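Local coordinates for protein scyllo-inosose 3-dehydrogenase (Thermotoga maritima, PDB 3IP1) that catalyses the NAD(+)-dependent oxidation of scyllo-inosose to 3-dehydro-scyllo-inosose, probably as a step in myo-inositol breakdown, at residues Ser192-Thr197 with Ser355-Gly360. Residues are numbered along the deposited sequence; the frame is centred on the assembly and turned at random.
Sequences SLVEPT and SLMASG. With CD (cadmium ion), chain F.
M357, a selenomethionine in this crystal, reaches from the last turn of helix 349-358 to V194 and T197 in the first turn of helix 194-207 and L193 just before it. Its CB leaves the backbone toward them, and CG and SE follow in an extended chain (chi2 -178°). This long, unbranched, apolar side chain suits a buried gap where the nearest CA atoms, those of V194 and M357, lie 8.8 Å apart; CB and CG serve as a spacer. SE meets V194 CG2 at 4.0 Å, a methyl that beta-branched V194 sets beside its backbone N. The CE methyl sits against L193 O and, tip to tip, T197 OG1, each at 3.7 Å, with L193 CB and V194 CG2 slightly farther. L193 also packs its apolar side chain on I366 and I367. The contact joins the helix after the last strand, 337-340, of the Rossmann-type sheet to the helix carrying E195, whose OE1 binds the cadmium ion at 2.7 Å together with H97 and E98. T197 suits a buried helix because OG1, anti to the carbonyl carbon (chi1 -58°), donates to L193 O at 2.6 Å, while T197 N reaches that oxygen from the opposite face of its carbonyl plane. A valine here would probably leave L193 O with the backbone N-H as its one donor within this turn, losing the hydroxyl grip beside the M357 methyl.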
ATOM      1  N   SER A 192      15.022  14.432 -24.338  1.00 25.96           N
ATOM      2  CA  SER A 192      16.132  13.470 -24.338  1.00 25.71           C
ATOM      3  C   SER A 192      16.493  13.016 -22.912  1.00 25.77           C
ATOM      4  O   SER A 192      17.148  11.976 -22.714  1.00 26.56           O
ATOM      5  CB  SER A 192      17.365  14.063 -25.067  1.00 25.79           C
ATOM      6  OG  SER A 192      18.020  15.072 -24.281  1.00 27.10           O
ATOM      7  N   LEU A 193      16.037  13.779 -21.923  1.00 25.40           N
ATOM      8  CA  LEU A 193      16.311  13.494 -20.530  1.00 25.35           C
ATOM      9  C   LEU A 193      15.174  12.747 -19.809  1.00 25.54           C
ATOM     10  O   LEU A 193      15.259  12.530 -18.604  1.00 25.82           O
ATOM     11  CB  LEU A 193      16.633  14.809 -19.801  1.00 25.25           C
ATOM     12  CG  LEU A 193      17.998  15.409 -20.156  1.00 24.80           C
ATOM     13  CD1 LEU A 193      18.073  16.919 -19.904  1.00 24.70           C
ATOM     14  CD2 LEU A 193      19.116  14.704 -19.411  1.00 25.43           C
ATOM     15  N   VAL A 194      14.109  12.374 -20.524  1.00 25.26           N
ATOM     16  CA  VAL A 194      12.966  11.721 -19.859  1.00 24.95           C
ATOM     17  C   VAL A 194      13.337  10.306 -19.395  1.00 24.94           C
ATOM     18  O   VAL A 194      12.991   9.883 -18.282  1.00 24.82           O
ATOM     19  CB  VAL A 194      11.701  11.681 -20.757  1.00 25.02           C
ATOM     20  CG1 VAL A 194      10.587  10.793 -20.112  1.00 23.95           C
ATOM     21  CG2 VAL A 194      11.202  13.101 -21.028  1.00 24.95           C
ATOM     22  N   GLU A 195      14.054   9.586 -20.246  1.00 24.16           N
ATOM     23  CA  GLU A 195      14.468   8.227 -19.917  1.00 24.53           C
ATOM     24  C   GLU A 195      15.323   8.144 -18.634  1.00 23.97           C
ATOM     25  O   GLU A 195      14.942   7.442 -17.696  1.00 24.71           O
ATOM     26  CB  GLU A 195      15.134   7.548 -21.132  1.00 24.56           C
ATOM     27  CG  GLU A 195      15.337   6.034 -21.015  1.00 26.01           C
ATOM     28  CD  GLU A 195      16.652   5.630 -20.366  1.00 29.02           C
ATOM     29  OE1 GLU A 195      17.547   6.475 -20.192  1.00 29.95           O
ATOM     30  OE2 GLU A 195      16.801   4.437 -20.021  1.00 32.25           O
ATOM     31  N   PRO A 196      16.470   8.850 -18.573  1.00 23.60           N
ATOM     32  CA  PRO A 196      17.216   8.754 -17.298  1.00 23.31           C
ATOM     33  C   PRO A 196      16.442   9.334 -16.096  1.00 23.61           C
ATOM     34  O   PRO A 196      16.634   8.884 -14.956  1.00 24.19           O
ATOM     35  CB  PRO A 196      18.493   9.573 -17.562  1.00 22.98           C
ATOM     36  CG  PRO A 196      18.160  10.464 -18.746  1.00 22.79           C
ATOM     37  CD  PRO A 196      17.208   9.639 -19.587  1.00 23.58           C
ATOM     38  N   THR A 197      15.586  10.325 -16.332  1.00 23.44           N
ATOM     39  CA  THR A 197      14.826  10.923 -15.232  1.00 23.60           C
ATOM     40  C   THR A 197      13.808   9.899 -14.722  1.00 23.19           C
ATOM     41  O   THR A 197      13.543   9.823 -13.511  1.00 23.04           O
ATOM     42  CB  THR A 197      14.136  12.269 -15.647  1.00 24.15           C
ATOM     43  OG1 THR A 197      15.140  13.205 -16.100  1.00 24.74           O
ATOM     44  CG2 THR A 197      13.350  12.894 -14.460  1.00 23.43           C
ATOM     45  N   SER A 355       4.955  15.561 -17.457  1.00 26.69           N
ATOM     46  CA  SER A 355       4.108  16.588 -16.813  1.00 27.63           C
ATOM     47  C   SER A 355       4.889  17.381 -15.797  1.00 27.33           C
ATOM     48  O   SER A 355       4.717  18.587 -15.690  1.00 27.35           O
ATOM     49  CB  SER A 355       2.891  15.969 -16.129  1.00 27.31           C
ATOM     50  OG  SER A 355       2.069  15.373 -17.110  1.00 31.08           O
ATOM     51  N   LEU A 356       5.751  16.694 -15.060  1.00 27.55           N
ATOM     52  CA  LEU A 356       6.596  17.332 -14.066  1.00 29.18           C
ATOM     53  C   LEU A 356       7.524  18.368 -14.737  1.00 29.42           C
ATOM     54  O   LEU A 356       7.589  19.528 -14.320  1.00 29.51           O
ATOM     55  CB  LEU A 356       7.395  16.251 -13.341  1.00 29.47           C
ATOM     56  CG  LEU A 356       7.737  16.326 -11.861  1.00 31.97           C
ATOM     57  CD1 LEU A 356       6.702  17.040 -10.978  1.00 33.10           C
ATOM     58  CD2 LEU A 356       7.981  14.925 -11.377  1.00 32.05           C
HETATM   59  N   MSE A 357       8.219  17.949 -15.792  1.00 29.35           N
HETATM   60  CA  MSE A 357       9.027  18.883 -16.565  1.00 30.28           C
HETATM   61  C   MSE A 357       8.179  20.044 -17.080  1.00 30.17           C
HETATM   62  O   MSE A 357       8.601  21.189 -16.995  1.00 30.02           O
HETATM   63  CB  MSE A 357       9.705  18.189 -17.746  1.00 30.45           C
HETATM   64  CG  MSE A 357      10.813  17.220 -17.345  1.00 31.26           C
HETATM   65 SE   MSE A 357      11.604  16.499 -18.961  1.00 32.66          SE
HETATM   66  CE  MSE A 357      12.942  15.348 -18.087  1.00 26.01           C
ATOM     67  N   ALA A 358       6.986  19.739 -17.596  1.00 30.18           N
ATOM     68  CA  ALA A 358       6.103  20.772 -18.151  1.00 30.70           C
ATOM     69  C   ALA A 358       5.708  21.820 -17.110  1.00 31.12           C
ATOM     70  O   ALA A 358       5.475  22.987 -17.437  1.00 30.91           O
ATOM     71  CB  ALA A 358       4.877  20.155 -18.770  1.00 30.80           C
ATOM     72  N   SER A 359       5.659  21.404 -15.853  1.00 31.33           N
ATOM     73  CA  SER A 359       5.230  22.289 -14.790  1.00 32.05           C
ATOM     74  C   SER A 359       6.384  22.998 -14.084  1.00 31.85           C
ATOM     75  O   SER A 359       6.156  23.655 -13.076  1.00 32.58           O
ATOM     76  CB  SER A 359       4.389  21.517 -13.784  1.00 31.56           C
ATOM     77  OG  SER A 359       5.229  20.647 -13.058  1.00 34.97           O
ATOM     78  N   GLY A 360       7.612  22.879 -14.592  1.00 31.90           N
ATOM     79  CA  GLY A 360       8.745  23.621 -14.013  1.00 31.45           C
ATOM     80  C   GLY A 360      10.035  22.871 -13.665  1.00 32.05           C
ATOM     81  O   GLY A 360      11.079  23.501 -13.488  1.00 32.19           O
TER
HETATM   82 CD    CD F 501      20.122   5.658 -20.076  0.50 33.54          CD
HETATM   83  O   HOH W   1      19.770   6.065 -17.781  1.00 41.83           O